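Local atomic coordinates of putative cyclohexadienyl dehydrogenase and ADH prephenate dehydrogenase (Rhizobium meliloti, PDB entry 4WJI), a protein that probably catalyses the NAD(P)+-dependent oxidative decarboxylation of prephenate to 4-hydroxyphenylpyruvate in tyrosine biosynthesis. Residues A[160-165]-A[170-175]. Residues are numbered along the deposited sequence; the frame is centred on the assembly and turned at random.
Sequences RLRLFW and SMVDEM
The Arg162 guanidinium has Val172 CG1 over the centre of one face, 3.9 Å above its plane, and the Glu174 carboxylate at its edge. The Trp165 ring carries Phe164 CD2 over one face, toward the rim, and meets Phe140 edge-to-face. Ser170 OG approaches the indole obliquely and is hydrogen-bonded to Phe140 O. Arg162 NH2 donates a nearly straight hydrogen bond to Glu174 OE2 (2.7 Å), part of a salt bridge. The bond lies almost in the guanidinium plane and meets OE2 on its anti side; the two planes are turned 46° apart. Arg162 NH1 adds a weak bond to Val172 O at 3.1 Å. A bend in the Arg162 chain at chi3 (-67°) turns the group along the strand. One water accepts from Arg162 NE, and another from Glu174 N. The contact joins the helix and the second strand of a beta-alpha-beta unit made of strand 144-147, helix 155-167 and strand 171-174, in the nucleotide-binding domain. Residues 160-165 run roughly antiparallel (148°) to strand 171-174, the outermost strand of the sheet within this chain. Replacing Arg162 with an alanine would probably leave the Glu174 carboxylate without its charged mate and bare one side of Val172. On the buried side, Val172 CG2 packs against Trp165 CB at 3.8 Å. Ser170 N bonds to Trp165 O (3.0 Å), closing the short turn from helix to strand. The Trp165 side chain lies about 8 Å from the bound NADP.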
ATOM      1  N   ARG A 160      29.788 -16.787  -8.303  1.00 12.26           N
ATOM      2  CA  ARG A 160      28.915 -17.282  -9.372  1.00 13.47           C
ATOM      3  C   ARG A 160      27.439 -16.952  -9.127  1.00 10.98           C
ATOM      4  O   ARG A 160      26.698 -16.643 -10.067  1.00 11.37           O
ATOM      5  CB  ARG A 160      29.072 -18.782  -9.590  1.00 15.51           C
ATOM      6  CG  ARG A 160      30.428 -19.184 -10.161  1.00 20.46           C
ATOM      7  CD  ARG A 160      30.515 -20.685 -10.354  1.00 20.21           C
ATOM      8  NE  ARG A 160      29.788 -21.127 -11.553  1.00 22.32           N
ATOM      9  CZ  ARG A 160      29.639 -22.414 -11.901  1.00 22.06           C
ATOM     10  NH1 ARG A 160      30.055 -23.363 -11.071  1.00 24.30           N
ATOM     11  NH2 ARG A 160      29.030 -22.752 -13.041  1.00 18.96           N
ATOM     12  N   LEU A 161      27.027 -17.035  -7.875  1.00 11.20           N
ATOM     13  CA  LEU A 161      25.640 -16.677  -7.513  1.00 10.90           C
ATOM     14  C   LEU A 161      25.417 -15.166  -7.646  1.00 11.17           C
ATOM     15  O   LEU A 161      24.364 -14.726  -8.153  1.00 11.34           O
ATOM     16  CB  LEU A 161      25.281 -17.205  -6.145  1.00 15.69           C
ATOM     17  CG  LEU A 161      23.796 -17.218  -5.862  1.00 19.63           C
ATOM     18  CD1 LEU A 161      22.965 -18.055  -6.825  1.00 16.30           C
ATOM     19  CD2 LEU A 161      23.543 -17.671  -4.436  1.00 23.10           C
ATOM     20  N   ARG A 162      26.403 -14.363  -7.259  1.00 10.54           N
ATOM     21  CA  ARG A 162      26.310 -12.907  -7.478  1.00  9.98           C
ATOM     22  C   ARG A 162      26.152 -12.608  -8.975  1.00 10.26           C
ATOM     23  O   ARG A 162      25.276 -11.817  -9.371  1.00 10.85           O
ATOM     24  CB  ARG A 162      27.527 -12.174  -6.904  1.00 12.55           C
ATOM     25  CG  ARG A 162      27.588 -10.712  -7.245  1.00 16.97           C
ATOM     26  CD  ARG A 162      28.808 -10.037  -6.640  1.00 22.64           C
ATOM     27  NE  ARG A 162      28.749  -9.972  -5.193  1.00 27.01           N
ATOM     28  CZ  ARG A 162      28.270  -8.937  -4.492  1.00 33.68           C
ATOM     29  NH1 ARG A 162      27.826  -7.845  -5.113  1.00 38.50           N
ATOM     30  NH2 ARG A 162      28.241  -8.980  -3.163  1.00 37.07           N
ATOM     31  N   LEU A 163      26.952 -13.270  -9.818  1.00 11.05           N
ATOM     32  CA  LEU A 163      26.879 -13.011 -11.246  1.00 11.39           C
ATOM     33  C   LEU A 163      25.488 -13.430 -11.770  1.00 10.08           C
ATOM     34  O   LEU A 163      24.902 -12.747 -12.602  1.00 11.27           O
ATOM     35  CB  LEU A 163      27.994 -13.723 -11.998  1.00 13.80           C
ATOM     36  CG  LEU A 163      27.865 -13.735 -13.513  1.00 16.54           C
ATOM     37  CD1 LEU A 163      27.881 -12.332 -14.100  1.00 21.07           C
ATOM     38  CD2 LEU A 163      28.969 -14.545 -14.148  1.00 21.92           C
ATOM     39  N   PHE A 164      24.975 -14.544 -11.279  1.00  9.45           N
ATOM     40  CA  PHE A 164      23.674 -15.046 -11.718  1.00 10.20           C
ATOM     41  C   PHE A 164      22.550 -14.012 -11.453  1.00  9.18           C
ATOM     42  O   PHE A 164      21.807 -13.594 -12.358  1.00 10.27           O
ATOM     43  CB  PHE A 164      23.394 -16.355 -11.009  1.00 11.77           C
ATOM     44  CG  PHE A 164      22.032 -16.971 -11.359  1.00 12.21           C
ATOM     45  CD1 PHE A 164      21.836 -17.618 -12.571  1.00 14.37           C
ATOM     46  CD2 PHE A 164      20.975 -16.842 -10.506  1.00 15.64           C
ATOM     47  CE1 PHE A 164      20.622 -18.225 -12.899  1.00 14.19           C
ATOM     48  CE2 PHE A 164      19.729 -17.404 -10.844  1.00 19.46           C
ATOM     49  CZ  PHE A 164      19.565 -18.098 -12.029  1.00 18.48           C
ATOM     50  N   TRP A 165      22.536 -13.499 -10.228  1.00  9.96           N
ATOM     51  CA  TRP A 165      21.518 -12.494  -9.860  1.00  9.63           C
ATOM     52  C   TRP A 165      21.689 -11.186 -10.579  1.00 10.41           C
ATOM     53  O   TRP A 165      20.699 -10.533 -10.975  1.00 10.46           O
ATOM     54  CB  TRP A 165      21.413 -12.318  -8.363  1.00  9.66           C
ATOM     55  CG  TRP A 165      20.656 -13.425  -7.705  1.00  9.81           C
ATOM     56  CD1 TRP A 165      21.145 -14.402  -6.913  1.00 10.50           C
ATOM     57  CD2 TRP A 165      19.241 -13.696  -7.848  1.00  9.32           C
ATOM     58  NE1 TRP A 165      20.115 -15.290  -6.565  1.00 10.85           N
ATOM     59  CE2 TRP A 165      18.942 -14.828  -7.098  1.00 10.56           C
ATOM     60  CE3 TRP A 165      18.184 -13.027  -8.498  1.00 10.60           C
ATOM     61  CZ2 TRP A 165      17.622 -15.372  -7.051  1.00 10.63           C
ATOM     62  CZ3 TRP A 165      16.920 -13.544  -8.409  1.00 11.30           C
ATOM     63  CH2 TRP A 165      16.647 -14.683  -7.697  1.00 12.00           C
ATOM     64  N   SER A 170      19.402  -7.791 -11.029  1.00 11.82           N
ATOM     65  CA  SER A 170      19.466  -7.341  -9.652  1.00 11.04           C
ATOM     66  C   SER A 170      20.795  -6.731  -9.223  1.00 12.10           C
ATOM     67  O   SER A 170      21.794  -6.971  -9.806  1.00 14.86           O
ATOM     68  CB  SER A 170      19.106  -8.492  -8.709  1.00 12.41           C
ATOM     69  OG  SER A 170      17.810  -8.966  -8.967  1.00 14.93           O
HETATM   70  N   MSE A 171      20.738  -5.939  -8.172  1.00 12.08           N
HETATM   71  CA  MSE A 171      21.899  -5.476  -7.466  1.00 12.99           C
HETATM   72  C   MSE A 171      22.024  -6.415  -6.288  1.00 13.81           C
HETATM   73  O   MSE A 171      21.021  -6.776  -5.727  1.00 13.27           O
HETATM   74  CB  MSE A 171      21.718  -4.025  -6.979  1.00 16.24           C
HETATM   75  CG  MSE A 171      22.018  -2.910  -8.000  1.00 27.97           C
HETATM   76 SE   MSE A 171      20.790  -1.381  -7.769  1.00 39.59          SE
HETATM   77  CE  MSE A 171      19.616  -2.681  -8.716  1.00 11.11           C
ATOM     78  N   VAL A 172      23.230  -6.810  -5.917  1.00 11.74           N
ATOM     79  CA  VAL A 172      23.472  -7.798  -4.891  1.00 11.17           C
ATOM     80  C   VAL A 172      24.253  -7.248  -3.687  1.00 12.71           C
ATOM     81  O   VAL A 172      25.247  -6.594  -3.856  1.00 16.62           O
ATOM     82  CB  VAL A 172      24.240  -8.966  -5.501  1.00 12.60           C
ATOM     83  CG1 VAL A 172      24.521 -10.007  -4.444  1.00 14.48           C
ATOM     84  CG2 VAL A 172      23.433  -9.588  -6.622  1.00 12.96           C
ATOM     85  N   ASP A 173      23.772  -7.544  -2.492  1.00 12.22           N
ATOM     86  CA  ASP A 173      24.445  -7.228  -1.242  1.00 13.17           C
ATOM     87  C   ASP A 173      24.633  -8.512  -0.459  1.00 14.49           C
ATOM     88  O   ASP A 173      23.843  -9.400  -0.553  1.00 15.87           O
ATOM     89  CB  ASP A 173      23.580  -6.339  -0.354  1.00 18.81           C
ATOM     90  CG  ASP A 173      23.799  -4.885  -0.566  1.00 24.85           C
ATOM     91  OD1 ASP A 173      24.856  -4.507  -1.023  1.00 29.15           O
ATOM     92  OD2 ASP A 173      22.869  -4.088  -0.269  1.00 24.88           O
ATOM     93  N   GLU A 174      25.676  -8.582   0.334  1.00 15.38           N
ATOM     94  CA  GLU A 174      25.913  -9.702   1.239  1.00 14.83           C
ATOM     95  C   GLU A 174      25.789  -9.237   2.670  1.00 15.41           C
ATOM     96  O   GLU A 174      26.254  -8.157   2.995  1.00 18.59           O
ATOM     97  CB  GLU A 174      27.318 -10.263   1.027  1.00 21.82           C
ATOM     98  CG  GLU A 174      27.579 -10.684  -0.400  1.00 30.75           C
ATOM     99  CD  GLU A 174      28.999 -11.178  -0.652  1.00 31.91           C
ATOM    100  OE1 GLU A 174      29.620 -11.789   0.248  1.00 41.12           O
ATOM    101  OE2 GLU A 174      29.455 -10.978  -1.785  1.00 45.69           O
HETATM  102  N   MSE A 175      25.186 -10.051   3.513  1.00 14.84           N
HETATM  103  CA  MSE A 175      25.121  -9.758   4.934  1.00 15.56           C
HETATM  104  C   MSE A 175      25.002 -10.996   5.767  1.00 16.23           C
HETATM  105  O   MSE A 175      24.756 -12.064   5.278  1.00 16.58           O
HETATM  106  CB  MSE A 175      24.044  -8.735   5.321  1.00 19.98           C
HETATM  107  CG  MSE A 175      22.659  -9.293   5.083  1.00 18.23           C
HETATM  108 SE   MSE A 175      21.257  -7.879   5.239  1.00 19.38          SE
HETATM  109  CE  MSE A 175      21.726  -6.798   3.704  1.00 22.81           C
TER
HETATM  110  O   HOH W   1      28.247  -6.798  -0.686  1.00 28.03           O
HETATM  111  O   HOH W   2      30.962 -12.083  -4.615  1.00 31.64           O